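PDB 5VQH: tudor and KH domain-containing protein homolog from Bombyx mori, which takes part in primary piRNA biogenesis, using its Tudor domain to bind symmetrically methylated Siwi and Ago3 so that transposons stay repressed in the germline. Local coordinates for residues F83-V94 against A109-E120. Numbering follows the deposited sequence.
Sequences FRHDGRWYRARV and ADVFYLDYGDSE. With 2MR (n3, n4-dimethylarginine), chain C.
With CG of F83 opposite the backbone N (chi1 180°), its ring reaches Y113 and turns an edge to that ring's face, CD1 lying 3.9 Å from CE2 of Y113. CG of Y90, anti to the carbonyl carbon (chi1 -62°), swings its ring to Y116 and the ligand; that ring stands nearly perpendicular to the one of Y116, CE1 lying 3.6 Å from CE2 of Y116. CB of Y90 meets the edge of the Y113 ring. Flat, electron-rich aromatics suit these places because the guanidinium of the bound dimethylarginine lies among them: its CZ is 3.5 Å from CG of Y116, its NH1 is over the centre of the Y90 ring, and its methyl CQ1 rests against Y113. D118 supplies the matching negative charge, OD2 accepting from ligand NH2 at 3.0 Å. D86 steadies the wall, its OD1 accepting from both Y90 OH and R88 NH1.

Behind the pocket, R91 grips D115 side-on, NE to OD2 at 2.9 Å and NH2 to OD1, both through syn lone pairs, the two groups nearly coplanar at 18°. The long arginine also reaches the carbonyls of L134 and L137, so a leucine here would probably leave the buried carboxylate of D115 without its charged mate and those two carbonyls without these donors. The small CB of A92 fits against CB of V111 at 3.9 Å, on the same face of the sheet as the Y113 ring, and R93 and F112 exchange backbone bonds as an antiparallel pair. This hairpin, with the turn round 84-87 and the loop 114-118, forms the aromatic cage of a Tudor domain, the site that reads symmetrically dimethylated arginine.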
loop_
_atom_site.group_PDB
_atom_site.type_symbol
_atom_site.label_atom_id
_atom_site.label_comp_id
_atom_site.label_asym_id
_atom_site.label_seq_id
_atom_site.Cartn_x
_atom_site.Cartn_y
_atom_site.Cartn_z
ATOM N N PHE A 83 -3.044 11.666 7.210
ATOM C CA PHE A 83 -4.024 10.683 6.792
ATOM C C PHE A 83 -5.332 11.085 7.458
ATOM O O PHE A 83 -5.393 11.202 8.672
ATOM C CB PHE A 83 -3.583 9.342 7.301
ATOM C CG PHE A 83 -4.485 8.202 6.961
ATOM C CD1 PHE A 83 -4.895 7.970 5.662
ATOM C CD2 PHE A 83 -4.837 7.277 7.945
ATOM C CE1 PHE A 83 -5.673 6.853 5.337
ATOM C CE2 PHE A 83 -5.614 6.172 7.628
ATOM C CZ PHE A 83 -6.032 5.957 6.308
ATOM N N ARG A 84 -6.370 11.327 6.669
ATOM C CA ARG A 84 -7.588 11.920 7.220
ATOM C C ARG A 84 -8.232 11.085 8.329
ATOM O O ARG A 84 -8.755 11.645 9.270
ATOM C CB ARG A 84 -8.605 12.230 6.116
ATOM C CG ARG A 84 -9.264 11.027 5.448
ATOM C CD ARG A 84 -10.103 11.528 4.272
ATOM N NE ARG A 84 -10.888 10.496 3.570
ATOM C CZ ARG A 84 -12.156 10.162 3.842
ATOM N NH1 ARG A 84 -12.823 10.735 4.844
ATOM N NH2 ARG A 84 -12.763 9.226 3.114
ATOM N N HIS A 85 -8.172 9.763 8.241
ATOM C CA HIS A 85 -8.829 8.920 9.250
ATOM C C HIS A 85 -8.189 8.846 10.628
ATOM O O HIS A 85 -8.867 8.420 11.545
ATOM C CB HIS A 85 -9.050 7.504 8.734
ATOM C CG HIS A 85 -9.945 7.447 7.542
ATOM N ND1 HIS A 85 -9.704 6.618 6.467
ATOM C CD2 HIS A 85 -11.070 8.140 7.241
ATOM C CE1 HIS A 85 -10.653 6.785 5.562
ATOM N NE2 HIS A 85 -11.490 7.708 6.005
ATOM N N ASP A 86 -6.924 9.235 10.801
ATOM C CA ASP A 86 -6.356 9.311 12.162
ATOM C C ASP A 86 -5.647 10.610 12.517
ATOM O O ASP A 86 -5.198 10.782 13.655
ATOM C CB ASP A 86 -5.423 8.135 12.449
ATOM C CG ASP A 86 -4.181 8.112 11.565
ATOM O OD1 ASP A 86 -3.415 7.142 11.698
ATOM O OD2 ASP A 86 -3.952 9.039 10.752
ATOM N N GLY A 87 -5.539 11.526 11.565
ATOM C CA GLY A 87 -4.823 12.770 11.806
ATOM C C GLY A 87 -3.335 12.638 12.078
ATOM O O GLY A 87 -2.757 13.540 12.607
ATOM N N ARG A 88 -2.701 11.531 11.709
ATOM C CA ARG A 88 -1.240 11.382 11.868
ATOM C C ARG A 88 -0.475 11.606 10.539
ATOM O O ARG A 88 -1.065 11.576 9.442
ATOM C CB ARG A 88 -0.911 9.994 12.443
ATOM C CG ARG A 88 -1.586 9.667 13.775
ATOM C CD ARG A 88 -1.125 8.326 14.308
ATOM N NE ARG A 88 -1.836 7.885 15.520
ATOM C CZ ARG A 88 -2.899 7.069 15.544
ATOM N NH1 ARG A 88 -3.447 6.599 14.425
ATOM N NH2 ARG A 88 -3.436 6.717 16.709
ATOM N N TRP A 89 0.833 11.834 10.642
ATOM C CA TRP A 89 1.654 12.197 9.486
ATOM C C TRP A 89 2.377 10.999 8.899
ATOM O O TRP A 89 2.945 10.160 9.623
ATOM C CB TRP A 89 2.669 13.303 9.856
ATOM C CG TRP A 89 1.999 14.646 10.062
ATOM C CD1 TRP A 89 1.393 15.094 11.196
ATOM C CD2 TRP A 89 1.816 15.671 9.091
ATOM N NE1 TRP A 89 0.861 16.346 11.002
ATOM C CE2 TRP A 89 1.108 16.722 9.715
ATOM C CE3 TRP A 89 2.188 15.813 7.757
ATOM C CZ2 TRP A 89 0.764 17.874 9.053
ATOM C CZ3 TRP A 89 1.851 16.954 7.118
ATOM C CH2 TRP A 89 1.143 17.976 7.766
ATOM N N TYR A 90 2.389 10.952 7.567
ATOM C CA TYR A 90 2.892 9.806 6.818
ATOM C C TYR A 90 3.710 10.271 5.604
ATOM O O TYR A 90 3.644 11.424 5.152
ATOM C CB TYR A 90 1.718 8.909 6.404
ATOM C CG TYR A 90 0.973 8.334 7.582
ATOM C CD1 TYR A 90 1.442 7.213 8.223
ATOM C CD2 TYR A 90 -0.188 8.925 8.079
ATOM C CE1 TYR A 90 0.787 6.679 9.320
ATOM C CE2 TYR A 90 -0.851 8.403 9.187
ATOM C CZ TYR A 90 -0.353 7.261 9.800
ATOM O OH TYR A 90 -0.945 6.664 10.909
ATOM N N ARG A 91 4.512 9.363 5.098
ATOM C CA ARG A 91 5.265 9.600 3.919
ATOM C C ARG A 91 4.372 9.165 2.789
ATOM O O ARG A 91 3.865 8.025 2.795
ATOM C CB ARG A 91 6.546 8.775 3.913
ATOM C CG ARG A 91 7.424 9.011 5.114
ATOM C CD ARG A 91 8.771 8.275 5.069
ATOM N NE ARG A 91 8.727 6.813 5.006
ATOM C CZ ARG A 91 9.812 6.036 4.902
ATOM N NH1 ARG A 91 11.039 6.570 4.844
ATOM N NH2 ARG A 91 9.687 4.723 4.829
ATOM N N ALA A 92 4.189 10.059 1.817
ATOM C CA ALA A 92 3.358 9.772 0.666
ATOM C C ALA A 92 4.011 10.311 -0.598
ATOM O O ALA A 92 4.833 11.222 -0.540
ATOM C CB ALA A 92 2.024 10.419 0.860
ATOM N N ARG A 93 3.626 9.755 -1.740
ATOM C CA ARG A 93 4.099 10.217 -3.039
ATOM C C ARG A 93 2.907 10.855 -3.766
ATOM O O ARG A 93 1.851 10.264 -3.838
ATOM C CB ARG A 93 4.653 9.038 -3.840
ATOM C CG ARG A 93 5.321 9.412 -5.149
ATOM C CD ARG A 93 5.689 8.191 -5.989
ATOM N NE ARG A 93 6.767 7.367 -5.397
ATOM C CZ ARG A 93 8.057 7.726 -5.261
ATOM N NH1 ARG A 93 8.522 8.921 -5.639
ATOM N NH2 ARG A 93 8.898 6.875 -4.711
ATOM N N VAL A 94 3.086 12.055 -4.301
ATOM C CA VAL A 94 2.043 12.725 -5.028
ATOM C C VAL A 94 1.837 11.969 -6.323
ATOM O O VAL A 94 2.766 11.884 -7.135
ATOM C CB VAL A 94 2.443 14.194 -5.293
ATOM C CG1 VAL A 94 1.395 14.881 -6.144
ATOM C CG2 VAL A 94 2.585 14.954 -3.956
ATOM N N ALA A 109 -4.425 16.845 -4.138
ATOM C CA ALA A 109 -3.424 15.894 -4.619
ATOM C C ALA A 109 -3.862 14.472 -4.300
ATOM O O ALA A 109 -4.336 14.203 -3.210
ATOM C CB ALA A 109 -2.103 16.182 -3.978
ATOM N N ASP A 110 -3.742 13.589 -5.267
ATOM C CA ASP A 110 -3.998 12.204 -5.062
ATOM C C ASP A 110 -2.675 11.712 -4.542
ATOM O O ASP A 110 -1.710 11.712 -5.296
ATOM C CB ASP A 110 -4.338 11.555 -6.402
ATOM C CG ASP A 110 -4.450 10.051 -6.325
ATOM O OD1 ASP A 110 -4.386 9.506 -5.209
ATOM O OD2 ASP A 110 -4.574 9.419 -7.408
ATOM N N VAL A 111 -2.618 11.310 -3.267
ATOM C CA VAL A 111 -1.375 10.797 -2.641
ATOM C C VAL A 111 -1.398 9.315 -2.270
ATOM O O VAL A 111 -2.409 8.769 -1.862
ATOM C CB VAL A 111 -0.972 11.604 -1.405
ATOM C CG1 VAL A 111 -0.883 13.081 -1.760
ATOM C CG2 VAL A 111 -1.927 11.416 -0.257
ATOM N N PHE A 112 -0.266 8.668 -2.472
ATOM C CA PHE A 112 -0.072 7.256 -2.180
ATOM C C PHE A 112 0.796 7.146 -0.927
ATOM O O PHE A 112 1.974 7.560 -0.946
ATOM C CB PHE A 112 0.622 6.645 -3.347
ATOM C CG PHE A 112 1.082 5.244 -3.128
ATOM C CD1 PHE A 112 0.188 4.194 -3.171
ATOM C CD2 PHE A 112 2.423 4.956 -2.962
ATOM C CE1 PHE A 112 0.629 2.891 -3.020
ATOM C CE2 PHE A 112 2.857 3.645 -2.819
ATOM C CZ PHE A 112 1.967 2.623 -2.853
ATOM N N TYR A 113 0.194 6.644 0.165
ATOM C CA TYR A 113 0.874 6.443 1.444
ATOM C C TYR A 113 1.845 5.267 1.328
ATOM O O TYR A 113 1.455 4.090 1.273
ATOM C CB TYR A 113 -0.149 6.235 2.539
ATOM C CG TYR A 113 -0.970 7.487 2.783
ATOM C CD1 TYR A 113 -0.479 8.514 3.569
ATOM C CD2 TYR A 113 -2.194 7.647 2.203
ATOM C CE1 TYR A 113 -1.200 9.656 3.788
ATOM C CE2 TYR A 113 -2.934 8.794 2.398
ATOM C CZ TYR A 113 -2.434 9.791 3.186
ATOM O OH TYR A 113 -3.184 10.924 3.372
ATOM N N LEU A 114 3.132 5.622 1.273
ATOM C CA LEU A 114 4.205 4.741 0.800
ATOM C C LEU A 114 4.506 3.518 1.693
ATOM O O LEU A 114 5.028 2.542 1.221
ATOM C CB LEU A 114 5.491 5.566 0.669
ATOM C CG LEU A 114 5.607 6.440 -0.552
ATOM C CD1 LEU A 114 6.668 7.499 -0.357
ATOM C CD2 LEU A 114 5.935 5.610 -1.746
ATOM N N ASP A 115 4.242 3.639 2.984
ATOM C CA ASP A 115 4.416 2.558 3.962
ATOM C C ASP A 115 3.177 1.651 4.194
ATOM O O ASP A 115 3.218 0.735 4.992
ATOM C CB ASP A 115 4.869 3.199 5.280
ATOM C CG ASP A 115 6.217 3.908 5.124
ATOM O OD1 ASP A 115 7.135 3.237 4.659
ATOM O OD2 ASP A 115 6.367 5.104 5.463
ATOM N N TYR A 116 2.111 1.894 3.446
ATOM C CA TYR A 116 0.819 1.296 3.708
ATOM C C TYR A 116 0.123 0.874 2.437
ATOM O O TYR A 116 -0.369 -0.237 2.371
ATOM C CB TYR A 116 -0.049 2.285 4.485
ATOM C CG TYR A 116 0.440 2.477 5.898
ATOM C CD1 TYR A 116 0.155 1.549 6.892
ATOM C CD2 TYR A 116 1.236 3.543 6.228
ATOM C CE1 TYR A 116 0.617 1.731 8.194
ATOM C CE2 TYR A 116 1.694 3.732 7.508
ATOM C CZ TYR A 116 1.403 2.825 8.488
ATOM O OH TYR A 116 1.909 3.032 9.769
ATOM N N GLY A 117 0.077 1.771 1.439
ATOM C CA GLY A 117 -0.367 1.435 0.093
ATOM C C GLY A 117 -1.723 1.997 -0.270
ATOM O O GLY A 117 -2.174 1.887 -1.422
ATOM N N ASP A 118 -2.390 2.610 0.687
ATOM C CA ASP A 118 -3.610 3.291 0.342
ATOM C C ASP A 118 -3.373 4.673 -0.237
ATOM O O ASP A 118 -2.283 5.246 -0.136
ATOM C CB ASP A 118 -4.576 3.351 1.521
ATOM C CG ASP A 118 -3.947 3.840 2.820
ATOM O OD1 ASP A 118 -4.728 4.291 3.663
ATOM O OD2 ASP A 118 -2.734 3.753 3.036
ATOM N N SER A 119 -4.413 5.179 -0.882
ATOM C CA SER A 119 -4.387 6.434 -1.611
ATOM C C SER A 119 -5.585 7.281 -1.182
ATOM O O SER A 119 -6.692 6.776 -1.143
ATOM C CB SER A 119 -4.462 6.148 -3.103
ATOM O OG SER A 119 -3.177 6.049 -3.660
ATOM N N GLU A 120 -5.343 8.549 -0.860
ATOM C CA GLU A 120 -6.371 9.518 -0.532
ATOM C C GLU A 120 -6.097 10.842 -1.259
ATOM O O GLU A 120 -4.987 11.110 -1.688
ATOM C CB GLU A 120 -6.389 9.820 0.973
ATOM C CG GLU A 120 -6.721 8.664 1.908
ATOM C CD GLU A 120 -8.177 8.183 1.800
ATOM O OE1 GLU A 120 -9.102 9.049 1.664
ATOM O OE2 GLU A 120 -8.367 6.929 1.862
HETATM N N 2MR C . -4.202 2.904 12.825
HETATM C CA 2MR C . -4.606 4.119 12.095
HETATM C CB 2MR C . -4.023 4.073 10.687
HETATM C CG 2MR C . -2.538 3.711 10.662
HETATM C CD 2MR C . -1.980 4.262 9.364
HETATM N NE 2MR C . -2.598 3.579 8.255
HETATM C CZ 2MR C . -2.466 4.033 7.028
HETATM N NH1 2MR C . -1.823 5.093 6.854
HETATM C CQ1 2MR C . -1.568 5.732 5.581
HETATM N NH2 2MR C . -3.013 3.392 5.995
HETATM C CQ2 2MR C . -3.796 2.172 6.122
HETATM C C 2MR C . -6.106 4.355 11.975
HETATM O O 2MR C . -6.586 5.179 11.174
HETATM O OXT 2MR C . -6.914 3.742 12.680
HETATM O O HOH W 1 -6.136 11.491 3.801
HETATM O O HOH W 2 3.003 6.131 4.383
HETATM O O HOH W 3 4.697 6.634 6.575
#